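Local atomic coordinates of endo-alpha-mannosidase (Bacteroides thetaiotaomicron, PDB entry 4ACY), a protein that acts as a family GH99 endo-alpha-mannosidase, a glycoside hydrolase that cleaves mannose-containing glycans at an internal alpha-mannosidic bond. Residues Ile153-Gly158 with Phe191-Tyr196; Gly226-Glu231 with Phe245-Ala250; Leu120-Trp125 with Ala147-His152. One frame throughout, in Å; residues are numbered along the deposited sequence.

The three contacts lie along one closed parallel barrel. Contacts 3 and 1 follow one another through strand 148-153, and contact 1 adjoins contact 2 because strands 189-192 and 223-227 are neighbours. Centres are about 13 Å apart for contact 1 with either of the others, and about 17 Å for contacts 2 and 3. Hydrogen bonds tie them: E154 OE2 to T123 OG1 (2.8 Å), S195 OG to the backbone N of L227 (3.0 Å) and, across the barrel interior, Y246 OH to H152 NE2 (2.6 Å). Formic acid, probably from the crystallisation liquor, lies near E154, H152 and Y248, which fits a pocket at the barrel mouth, the usual place of a TIM-barrel active site.

Contact 1: residues Ile153-Gly158 with Phe191-Tyr196; sequences IEPFNG and FIYDSY
I153 pairs with I192 through two backbone hydrogen bonds that make a parallel bridge. The amide of I153 donates to F191 O (N to O 2.8 Å), and I153 O in turn accepts from Y193 N at 3.0 Å. Both bonds of I153 thus reach the two neighbours of I192, while the side chains of the bridged pair emerge on the same face of the sheet. They meet only loosely there, with I153 CB 4.5 Å from I192 CG1, and I153 continues toward I171 of helix 161-175.

This is the last bridge between the third and fourth strands of the (beta/alpha)8 barrel, and past it the chains part. P155 sits at the centre of an inverse gamma turn, and I192 to S195 form a type II turn in which D194 takes a positive phi.

Apolar packing spans the gap between the two turns. The proline ring presents CG to the edge of the Y193 ring, close to its plane, at 3.5 Å from Y193 CD2. Y193 reaches this position because its CG lies anti to the backbone N (chi1 180°). More distantly, P155 CG also approaches D194 CB, at 4.1 Å.

Two carboxylates also approach the tyrosine ring. The carboxylate of E154 is inclined to the ring by 47°, and its OE1 comes within 3.6 Å of Y193 CG; the bend at chi2 (-81°) folds the acid back toward the ring. Its other oxygen, OE2, hydrogen-bonds to T123 OG1, which would anchor the carboxylate in place. D194 OD1 stands 3.5 Å above one face of the Y193 ring, offset toward the rim, and the ring also makes an edge-to-face pair with Y248.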
loop_
_atom_site.group_PDB
_atom_site.type_symbol
_atom_site.label_atom_id
_atom_site.label_comp_id
_atom_site.label_asym_id
_atom_site.label_seq_id
_atom_site.Cartn_x
_atom_site.Cartn_y
_atom_site.Cartn_z
ATOM N N ILE A 153 2.732 8.149 -2.171
ATOM C CA ILE A 153 2.246 9.533 -2.163
ATOM C C ILE A 153 0.741 9.582 -2.384
ATOM O O ILE A 153 0.238 9.196 -3.445
ATOM C CB ILE A 153 2.978 10.386 -3.213
ATOM C CG1 ILE A 153 4.493 10.267 -3.016
ATOM C CG2 ILE A 153 2.510 11.873 -3.172
ATOM C CD1 ILE A 153 5.030 10.873 -1.730
ATOM N N GLU A 154 0.034 10.072 -1.369
ATOM C CA GLU A 154 -1.424 10.000 -1.354
ATOM C C GLU A 154 -2.026 11.289 -1.911
ATOM O O GLU A 154 -1.285 12.247 -2.130
ATOM C CB GLU A 154 -1.923 9.734 0.061
ATOM C CG GLU A 154 -1.400 8.405 0.637
ATOM C CD GLU A 154 -2.173 7.195 0.162
ATOM O OE1 GLU A 154 -3.132 7.347 -0.637
ATOM O OE2 GLU A 154 -1.817 6.068 0.607
ATOM N N PRO A 155 -3.356 11.304 -2.164
ATOM C CA PRO A 155 -3.996 12.523 -2.709
ATOM C C PRO A 155 -4.277 13.559 -1.629
ATOM O O PRO A 155 -5.425 13.758 -1.223
ATOM C CB PRO A 155 -5.302 11.992 -3.339
ATOM C CG PRO A 155 -5.175 10.484 -3.352
ATOM C CD PRO A 155 -4.289 10.166 -2.185
ATOM N N PHE A 156 -3.214 14.206 -1.161
ATOM C CA PHE A 156 -3.327 15.199 -0.124
ATOM C C PHE A 156 -3.872 16.501 -0.698
ATOM O O PHE A 156 -3.831 16.723 -1.921
ATOM C CB PHE A 156 -1.983 15.400 0.581
ATOM C CG PHE A 156 -0.844 15.759 -0.343
ATOM C CD1 PHE A 156 -0.657 17.076 -0.759
ATOM C CD2 PHE A 156 0.063 14.783 -0.764
ATOM C CE1 PHE A 156 0.410 17.423 -1.600
ATOM C CE2 PHE A 156 1.135 15.113 -1.614
ATOM C CZ PHE A 156 1.304 16.435 -2.034
ATOM N N ASN A 157 -4.433 17.321 0.185
ATOM C CA ASN A 157 -5.000 18.603 -0.213
ATOM C C ASN A 157 -3.950 19.434 -0.957
ATOM O O ASN A 157 -2.815 19.596 -0.487
ATOM C CB ASN A 157 -5.567 19.357 1.002
ATOM C CG ASN A 157 -7.030 19.011 1.292
ATOM O OD1 ASN A 157 -7.501 19.164 2.419
ATOM N ND2 ASN A 157 -7.751 18.548 0.273
ATOM N N GLY A 158 -4.335 19.913 -2.138
ATOM C CA GLY A 158 -3.489 20.778 -2.980
ATOM C C GLY A 158 -2.410 20.038 -3.755
ATOM O O GLY A 158 -1.449 20.656 -4.253
ATOM N N PHE A 191 5.434 5.323 -5.191
ATOM C CA PHE A 191 4.110 5.030 -5.745
ATOM C C PHE A 191 3.278 6.283 -5.596
ATOM O O PHE A 191 3.403 7.012 -4.607
ATOM C CB PHE A 191 3.419 3.890 -4.987
ATOM C CG PHE A 191 4.081 2.546 -5.154
ATOM C CD1 PHE A 191 3.732 1.717 -6.195
ATOM C CD2 PHE A 191 5.056 2.117 -4.247
ATOM C CE1 PHE A 191 4.327 0.443 -6.357
ATOM C CE2 PHE A 191 5.665 0.863 -4.391
ATOM C CZ PHE A 191 5.319 0.031 -5.455
ATOM N N ILE A 192 2.446 6.560 -6.594
ATOM C CA ILE A 192 1.609 7.749 -6.549
ATOM C C ILE A 192 0.150 7.336 -6.722
ATOM O O ILE A 192 -0.300 7.010 -7.822
ATOM C CB ILE A 192 2.005 8.811 -7.599
ATOM C CG1 ILE A 192 3.495 9.163 -7.512
ATOM C CG2 ILE A 192 1.148 10.069 -7.395
ATOM C CD1 ILE A 192 3.990 10.079 -8.671
ATOM N N TYR A 193 -0.580 7.340 -5.614
ATOM C CA TYR A 193 -1.967 6.881 -5.598
ATOM C C TYR A 193 -2.887 7.855 -6.342
ATOM O O TYR A 193 -2.751 9.081 -6.210
ATOM C CB TYR A 193 -2.414 6.651 -4.151
ATOM C CG TYR A 193 -3.846 6.172 -4.014
ATOM C CD1 TYR A 193 -4.151 4.813 -4.001
ATOM C CD2 TYR A 193 -4.885 7.077 -3.848
ATOM C CE1 TYR A 193 -5.492 4.367 -3.856
ATOM C CE2 TYR A 193 -6.204 6.650 -3.704
ATOM C CZ TYR A 193 -6.498 5.299 -3.707
ATOM O OH TYR A 193 -7.820 4.878 -3.558
ATOM N N ASP A 194 -3.792 7.296 -7.153
ATOM C CA ASP A 194 -4.734 8.089 -7.951
ATOM C C ASP A 194 -3.980 9.166 -8.749
ATOM O O ASP A 194 -4.446 10.294 -8.906
ATOM C CB ASP A 194 -5.822 8.726 -7.053
ATOM C CG ASP A 194 -6.990 7.774 -6.757
ATOM O OD1 ASP A 194 -6.943 6.595 -7.166
ATOM O OD2 ASP A 194 -7.953 8.210 -6.089
ATOM N N SER A 195 -2.802 8.816 -9.259
ATOM C CA SER A 195 -2.008 9.802 -9.991
ATOM C C SER A 195 -2.744 10.320 -11.221
ATOM O O SER A 195 -2.498 11.446 -11.667
ATOM C CB SER A 195 -0.666 9.218 -10.407
ATOM O OG SER A 195 -0.836 7.997 -11.085
ATOM N N TYR A 196 -3.626 9.488 -11.763
ATOM C CA TYR A 196 -4.376 9.813 -12.979
ATOM C C TYR A 196 -5.285 11.025 -12.821
ATOM O O TYR A 196 -5.793 11.554 -13.828
ATOM C CB TYR A 196 -5.192 8.607 -13.448
ATOM C CG TYR A 196 -6.203 8.137 -12.440
ATOM C CD1 TYR A 196 -7.446 8.757 -12.330
ATOM C CD2 TYR A 196 -5.906 7.078 -11.578
ATOM C CE1 TYR A 196 -8.374 8.335 -11.399
ATOM C CE2 TYR A 196 -6.823 6.648 -10.632
ATOM C CZ TYR A 196 -8.054 7.278 -10.552
ATOM O OH TYR A 196 -8.979 6.857 -9.632
#

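Contact 2: residues Gly226-Glu231 with Phe245-Ala250; sequences GLTLKE and FYTYFA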
loop_
_atom_site.group_PDB
_atom_site.type_symbol
_atom_site.label_atom_id
_atom_site.label_comp_id
_atom_site.label_asym_id
_atom_site.label_seq_id
_atom_site.Cartn_x
_atom_site.Cartn_y
_atom_site.Cartn_z
ATOM N N GLY A 226 3.014 5.309 -11.303
ATOM C CA GLY A 226 1.625 5.803 -11.283
ATOM C C GLY A 226 0.575 4.713 -11.192
ATOM O O GLY A 226 0.802 3.567 -11.583
ATOM N N LEU A 227 -0.573 5.059 -10.619
ATOM C CA LEU A 227 -1.695 4.136 -10.534
ATOM C C LEU A 227 -2.405 4.128 -11.880
ATOM O O LEU A 227 -2.825 5.182 -12.382
ATOM C CB LEU A 227 -2.662 4.551 -9.419
ATOM C CG LEU A 227 -3.864 3.633 -9.175
ATOM C CD1 LEU A 227 -3.392 2.254 -8.797
ATOM C CD2 LEU A 227 -4.733 4.223 -8.062
ATOM N N THR A 228 -2.506 2.942 -12.470
ATOM C CA THR A 228 -3.242 2.778 -13.711
ATOM C C THR A 228 -4.573 2.116 -13.387
ATOM O O THR A 228 -4.633 1.245 -12.536
ATOM C CB THR A 228 -2.448 1.976 -14.787
ATOM O OG1 THR A 228 -3.164 2.004 -16.045
ATOM C CG2 THR A 228 -2.221 0.545 -14.357
ATOM N N LEU A 229 -5.628 2.559 -14.071
ATOM C CA LEU A 229 -6.970 1.975 -13.926
ATOM C C LEU A 229 -7.298 0.939 -14.995
ATOM O O LEU A 229 -8.114 0.051 -14.778
ATOM C CB LEU A 229 -8.023 3.078 -13.989
ATOM C CG LEU A 229 -7.953 4.141 -12.906
ATOM C CD1 LEU A 229 -8.994 5.203 -13.276
ATOM C CD2 LEU A 229 -8.205 3.518 -11.542
ATOM N N LYS A 230 -6.672 1.063 -16.159
ATOM C CA LYS A 230 -6.993 0.172 -17.258
ATOM C C LYS A 230 -5.850 0.070 -18.257
ATOM O O LYS A 230 -5.114 1.032 -18.490
ATOM C CB LYS A 230 -8.282 0.619 -17.966
ATOM C CG LYS A 230 -8.249 2.018 -18.592
ATOM C CD LYS A 230 -9.663 2.490 -18.983
ATOM C CE LYS A 230 -10.390 3.104 -17.807
ATOM N NZ LYS A 230 -11.867 3.125 -18.036
ATOM N N GLU A 231 -5.723 -1.120 -18.828
ATOM C CA GLU A 231 -4.730 -1.418 -19.848
ATOM C C GLU A 231 -4.721 -0.399 -21.000
ATOM O O GLU A 231 -3.653 -0.057 -21.523
ATOM C CB GLU A 231 -4.979 -2.846 -20.353
ATOM C CG GLU A 231 -4.046 -3.329 -21.427
ATOM C CD GLU A 231 -3.865 -4.823 -21.399
ATOM O OE1 GLU A 231 -4.794 -5.556 -20.971
ATOM O OE2 GLU A 231 -2.780 -5.264 -21.813
ATOM N N PHE A 245 4.085 1.588 -13.504
ATOM C CA PHE A 245 2.681 1.627 -13.072
ATOM C C PHE A 245 2.330 0.496 -12.122
ATOM O O PHE A 245 2.909 -0.587 -12.190
ATOM C CB PHE A 245 1.729 1.600 -14.285
ATOM C CG PHE A 245 1.961 0.461 -15.225
ATOM C CD1 PHE A 245 2.940 0.548 -16.214
ATOM C CD2 PHE A 245 1.172 -0.691 -15.162
ATOM C CE1 PHE A 245 3.153 -0.518 -17.108
ATOM C CE2 PHE A 245 1.373 -1.751 -16.058
ATOM C CZ PHE A 245 2.364 -1.659 -17.030
ATOM N N TYR A 246 1.367 0.761 -11.236
ATOM C CA TYR A 246 0.864 -0.256 -10.305
ATOM C C TYR A 246 -0.644 -0.220 -10.291
ATOM O O TYR A 246 -1.244 0.696 -10.876
ATOM C CB TYR A 246 1.441 -0.083 -8.885
ATOM C CG TYR A 246 0.886 1.060 -8.041
ATOM C CD1 TYR A 246 0.961 2.396 -8.470
ATOM C CD2 TYR A 246 0.326 0.803 -6.782
ATOM C CE1 TYR A 246 0.454 3.447 -7.667
ATOM C CE2 TYR A 246 -0.152 1.836 -5.961
ATOM C CZ TYR A 246 -0.098 3.159 -6.417
ATOM O OH TYR A 246 -0.557 4.200 -5.638
ATOM N N THR A 247 -1.249 -1.208 -9.643
ATOM C CA THR A 247 -2.693 -1.442 -9.793
ATOM C C THR A 247 -3.486 -1.191 -8.520
ATOM O O THR A 247 -4.697 -0.927 -8.577
ATOM C CB THR A 247 -2.991 -2.847 -10.327
ATOM O OG1 THR A 247 -2.530 -3.831 -9.396
ATOM C CG2 THR A 247 -2.299 -3.055 -11.677
ATOM N N TYR A 248 -2.784 -1.289 -7.388
ATOM C CA TYR A 248 -3.304 -1.081 -6.036
ATOM C C TYR A 248 -4.448 -1.993 -5.554
ATOM O O TYR A 248 -4.278 -2.756 -4.602
ATOM C CB TYR A 248 -3.612 0.395 -5.687
ATOM C CG TYR A 248 -3.902 0.469 -4.219
ATOM C CD1 TYR A 248 -2.863 0.378 -3.295
ATOM C CD2 TYR A 248 -5.222 0.493 -3.743
ATOM C CE1 TYR A 248 -3.117 0.354 -1.923
ATOM C CE2 TYR A 248 -5.489 0.469 -2.353
ATOM C CZ TYR A 248 -4.427 0.404 -1.462
ATOM O OH TYR A 248 -4.655 0.391 -0.095
ATOM N N PHE A 249 -5.620 -1.868 -6.177
ATOM C CA PHE A 249 -6.847 -2.425 -5.596
ATOM C C PHE A 249 -6.785 -3.932 -5.391
ATOM O O PHE A 249 -6.467 -4.665 -6.309
ATOM C CB PHE A 249 -8.054 -2.012 -6.440
ATOM C CG PHE A 249 -8.166 -0.534 -6.583
ATOM C CD1 PHE A 249 -8.549 0.245 -5.487
ATOM C CD2 PHE A 249 -7.830 0.090 -7.779
ATOM C CE1 PHE A 249 -8.619 1.637 -5.583
ATOM C CE2 PHE A 249 -7.898 1.485 -7.895
ATOM C CZ PHE A 249 -8.295 2.258 -6.796
ATOM N N ALA A 250 -7.081 -4.378 -4.171
ATOM C CA ALA A 250 -6.935 -5.796 -3.839
ATOM C C ALA A 250 -8.110 -6.618 -4.334
ATOM O O ALA A 250 -8.029 -7.847 -4.365
ATOM C CB ALA A 250 -6.792 -5.975 -2.358
HETATM O O HOH W 1 -6.277 -0.124 -10.777
#
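L227 lays its CD1 methyl over the centre of the Y246 ring, 4.1 Å from the centroid and almost on the ring normal, a CH-pi contact. The two residues are bridged neighbours in the beta-alpha-beta unit formed by strand 223-227, helix 235-239 and strand 244-246, the fifth and sixth strands of the TIM barrel. L227 CB meets the same ring at Y246 CE1 (3.7 Å). With CG anti to the backbone N (chi1 -177°), the leucine also carries CD1 to Y248 CB at 3.6 Å. Its second methyl, CD2, is turned to F249, where it approaches CE2; L229 CD2 comes to that same carbon near the plane of the phenylalanine ring.

F245 points to the other face of the sheet from Y246, and T228, just past the end of its strand, lies beside it, pointing the same way, with T228 CG2 3.7 Å from F245 CD2.

Two backbone bonds hold the strands in register. Y246 N donates to G226 O, and T228 N donates to Y246 O at 3.0 Å, the latter nearly straight (170°).

Further out, F245 meets F277, T228 touches M266 of helix 263-272, the phenol of Y246 is fixed by H152 and the hydroxyl of T247 by the amide of S280. Past the sixth strand the chain bends sharply at Y248 in a classic gamma turn, closed by F249 N donating to T247 O at 2.7 Å. That carbonyl takes a second donor: a water lying in plane at the edge of the F249 ring gives one hydrogen to T247 O and the other to T228 O, each oxygen 2.8 Å from the water.

Contact 3: residues Leu120-Trp125 with Ala147-His152; sequences LSVTWW and AKVCFH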
loop_
_atom_site.group_PDB
_atom_site.type_symbol
_atom_site.label_atom_id
_atom_site.label_comp_id
_atom_site.label_asym_id
_atom_site.label_seq_id
_atom_site.Cartn_x
_atom_site.Cartn_y
_atom_site.Cartn_z
ATOM N N LEU A 120 8.601 -1.845 2.719
ATOM C CA LEU A 120 7.306 -1.298 3.138
ATOM C C LEU A 120 7.184 0.022 2.385
ATOM O O LEU A 120 8.147 0.794 2.339
ATOM C CB LEU A 120 7.312 -1.020 4.656
ATOM C CG LEU A 120 7.405 -2.136 5.712
ATOM C CD1 LEU A 120 8.745 -2.885 5.702
ATOM C CD2 LEU A 120 7.200 -1.527 7.091
ATOM N N SER A 121 6.015 0.286 1.806
ATOM C CA SER A 121 5.735 1.582 1.204
ATOM C C SER A 121 4.774 2.298 2.117
ATOM O O SER A 121 3.614 1.924 2.225
ATOM C CB SER A 121 5.112 1.422 -0.177
ATOM O OG SER A 121 5.054 2.695 -0.807
ATOM N N VAL A 122 5.273 3.301 2.822
ATOM C CA VAL A 122 4.454 3.974 3.813
ATOM C C VAL A 122 3.582 5.060 3.211
ATOM O O VAL A 122 4.056 5.918 2.452
ATOM C CB VAL A 122 5.322 4.549 4.970
ATOM C CG1 VAL A 122 6.260 5.633 4.477
ATOM C CG2 VAL A 122 4.433 5.080 6.079
ATOM N N THR A 123 2.311 5.041 3.594
ATOM C CA THR A 123 1.384 6.101 3.230
ATOM C C THR A 123 1.965 7.502 3.549
ATOM O O THR A 123 2.476 7.740 4.656
ATOM C CB THR A 123 0.018 5.826 3.918
ATOM O OG1 THR A 123 -1.008 6.581 3.277
ATOM C CG2 THR A 123 0.096 6.154 5.426
ATOM N N TRP A 124 1.885 8.428 2.584
ATOM C CA TRP A 124 2.473 9.760 2.765
ATOM C C TRP A 124 1.464 10.833 2.376
ATOM O O TRP A 124 1.010 10.893 1.227
ATOM C CB TRP A 124 3.757 9.908 1.937
ATOM C CG TRP A 124 4.426 11.229 2.163
ATOM C CD1 TRP A 124 4.317 12.350 1.383
ATOM C CD2 TRP A 124 5.273 11.581 3.260
ATOM N NE1 TRP A 124 5.070 13.375 1.923
ATOM C CE2 TRP A 124 5.664 12.929 3.073
ATOM C CE3 TRP A 124 5.751 10.888 4.377
ATOM C CZ2 TRP A 124 6.517 13.599 3.972
ATOM C CZ3 TRP A 124 6.599 11.556 5.278
ATOM C CH2 TRP A 124 6.972 12.896 5.059
ATOM N N TRP A 125 1.109 11.666 3.347
ATOM C CA TRP A 125 -0.011 12.595 3.186
ATOM C C TRP A 125 0.412 14.058 3.046
ATOM O O TRP A 125 -0.362 14.971 3.323
ATOM C CB TRP A 125 -1.027 12.378 4.319
ATOM C CG TRP A 125 -1.816 11.131 4.087
ATOM C CD1 TRP A 125 -1.556 9.881 4.584
ATOM C CD2 TRP A 125 -2.978 11.004 3.262
ATOM N NE1 TRP A 125 -2.492 8.983 4.117
ATOM C CE2 TRP A 125 -3.387 9.651 3.318
ATOM C CE3 TRP A 125 -3.729 11.907 2.497
ATOM C CZ2 TRP A 125 -4.498 9.171 2.610
ATOM C CZ3 TRP A 125 -4.832 11.433 1.800
ATOM C CH2 TRP A 125 -5.214 10.075 1.872
ATOM N N ALA A 147 15.447 -4.460 6.541
ATOM C CA ALA A 147 14.255 -4.075 5.765
ATOM C C ALA A 147 14.395 -2.652 5.222
ATOM O O ALA A 147 15.261 -1.888 5.667
ATOM C CB ALA A 147 12.992 -4.215 6.603
ATOM N N LYS A 148 13.543 -2.295 4.257
ATOM C CA LYS A 148 13.639 -0.986 3.601
ATOM C C LYS A 148 12.284 -0.276 3.550
ATOM O O LYS A 148 11.241 -0.923 3.622
ATOM C CB LYS A 148 14.178 -1.131 2.170
ATOM C CG LYS A 148 15.528 -1.848 2.059
ATOM C CD LYS A 148 16.651 -1.058 2.671
ATOM C CE LYS A 148 17.976 -1.819 2.503
ATOM N NZ LYS A 148 19.095 -1.115 3.174
ATOM N N VAL A 149 12.314 1.048 3.413
ATOM C CA VAL A 149 11.090 1.859 3.407
ATOM C C VAL A 149 11.053 2.745 2.160
ATOM O O VAL A 149 12.015 3.472 1.877
ATOM C CB VAL A 149 11.026 2.764 4.667
ATOM C CG1 VAL A 149 9.827 3.692 4.624
ATOM C CG2 VAL A 149 11.033 1.916 5.961
ATOM N N CYS A 150 9.953 2.687 1.418
ATOM C CA CYS A 150 9.724 3.670 0.369
ATOM C C CYS A 150 8.402 4.361 0.657
ATOM O O CYS A 150 7.786 4.117 1.699
ATOM C CB CYS A 150 9.751 3.010 -1.022
ATOM S SG CYS A 150 8.388 1.870 -1.367
ATOM N N PHE A 151 7.959 5.230 -0.250
ATOM C CA PHE A 151 6.852 6.120 0.074
ATOM C C PHE A 151 5.732 6.040 -0.935
ATOM O O PHE A 151 5.984 5.909 -2.139
ATOM C CB PHE A 151 7.374 7.558 0.239
ATOM C CG PHE A 151 8.243 7.716 1.445
ATOM C CD1 PHE A 151 9.557 7.227 1.447
ATOM C CD2 PHE A 151 7.736 8.299 2.598
ATOM C CE1 PHE A 151 10.357 7.317 2.604
ATOM C CE2 PHE A 151 8.519 8.403 3.747
ATOM C CZ PHE A 151 9.830 7.912 3.750
ATOM N N HIS A 152 4.506 6.099 -0.407
ATOM C CA HIS A 152 3.279 6.000 -1.182
ATOM C C HIS A 152 2.596 7.359 -1.110
ATOM O O HIS A 152 2.010 7.708 -0.092
ATOM C CB HIS A 152 2.386 4.905 -0.560
ATOM C CG HIS A 152 1.239 4.485 -1.432
ATOM N ND1 HIS A 152 0.271 3.611 -0.998
ATOM C CD2 HIS A 152 0.923 4.789 -2.714
ATOM C CE1 HIS A 152 -0.601 3.395 -1.972
ATOM N NE2 HIS A 152 -0.232 4.104 -3.026
HETATM O O HOH W 2 0.781 2.640 1.740
#
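From L120 to W124 and from K148 to H152 the two strands run parallel, their axes inclined by 37°, joined by five hydrogen bonds. L120, V122 and W124 donate to K148 O, C150 O and H152 O; in return C150 N and H152 N donate to L120 O and V122 O. In the last of these H152 N lies well above the carbonyl plane of V122 rather than on a lone pair, 2.9 Å from V122 O. W124 N also closes on H152 O by a bent bond (135° at the hydrogen).

This pair supplies the second and third strands of the (beta/alpha)8 barrel, with helix 133-145 as the crossover between them. L120, V122, V149 and F151 lie on the outer face of the barrel, where L120, V149 and F151 touch that helix, whereas S121, T123, C150 and H152 point into the barrel.

On the outer side, V122 and F151 lie alongside one another, V122 CG1 being 3.6 Å from F151 CD2. F151 also turns its edge toward the face of the six-membered ring of W124, offset, with centroids 5.5 Å apart. N167 holds the indole NE1.

Inside the barrel, S121 OG lies anti to the backbone N (chi1 -171°), which sets it 3.5 Å from C150 SG and equally near H152 CB. A water in plane at the edge of the imidazole links H152 ND1 (2.9 Å) to S121 O.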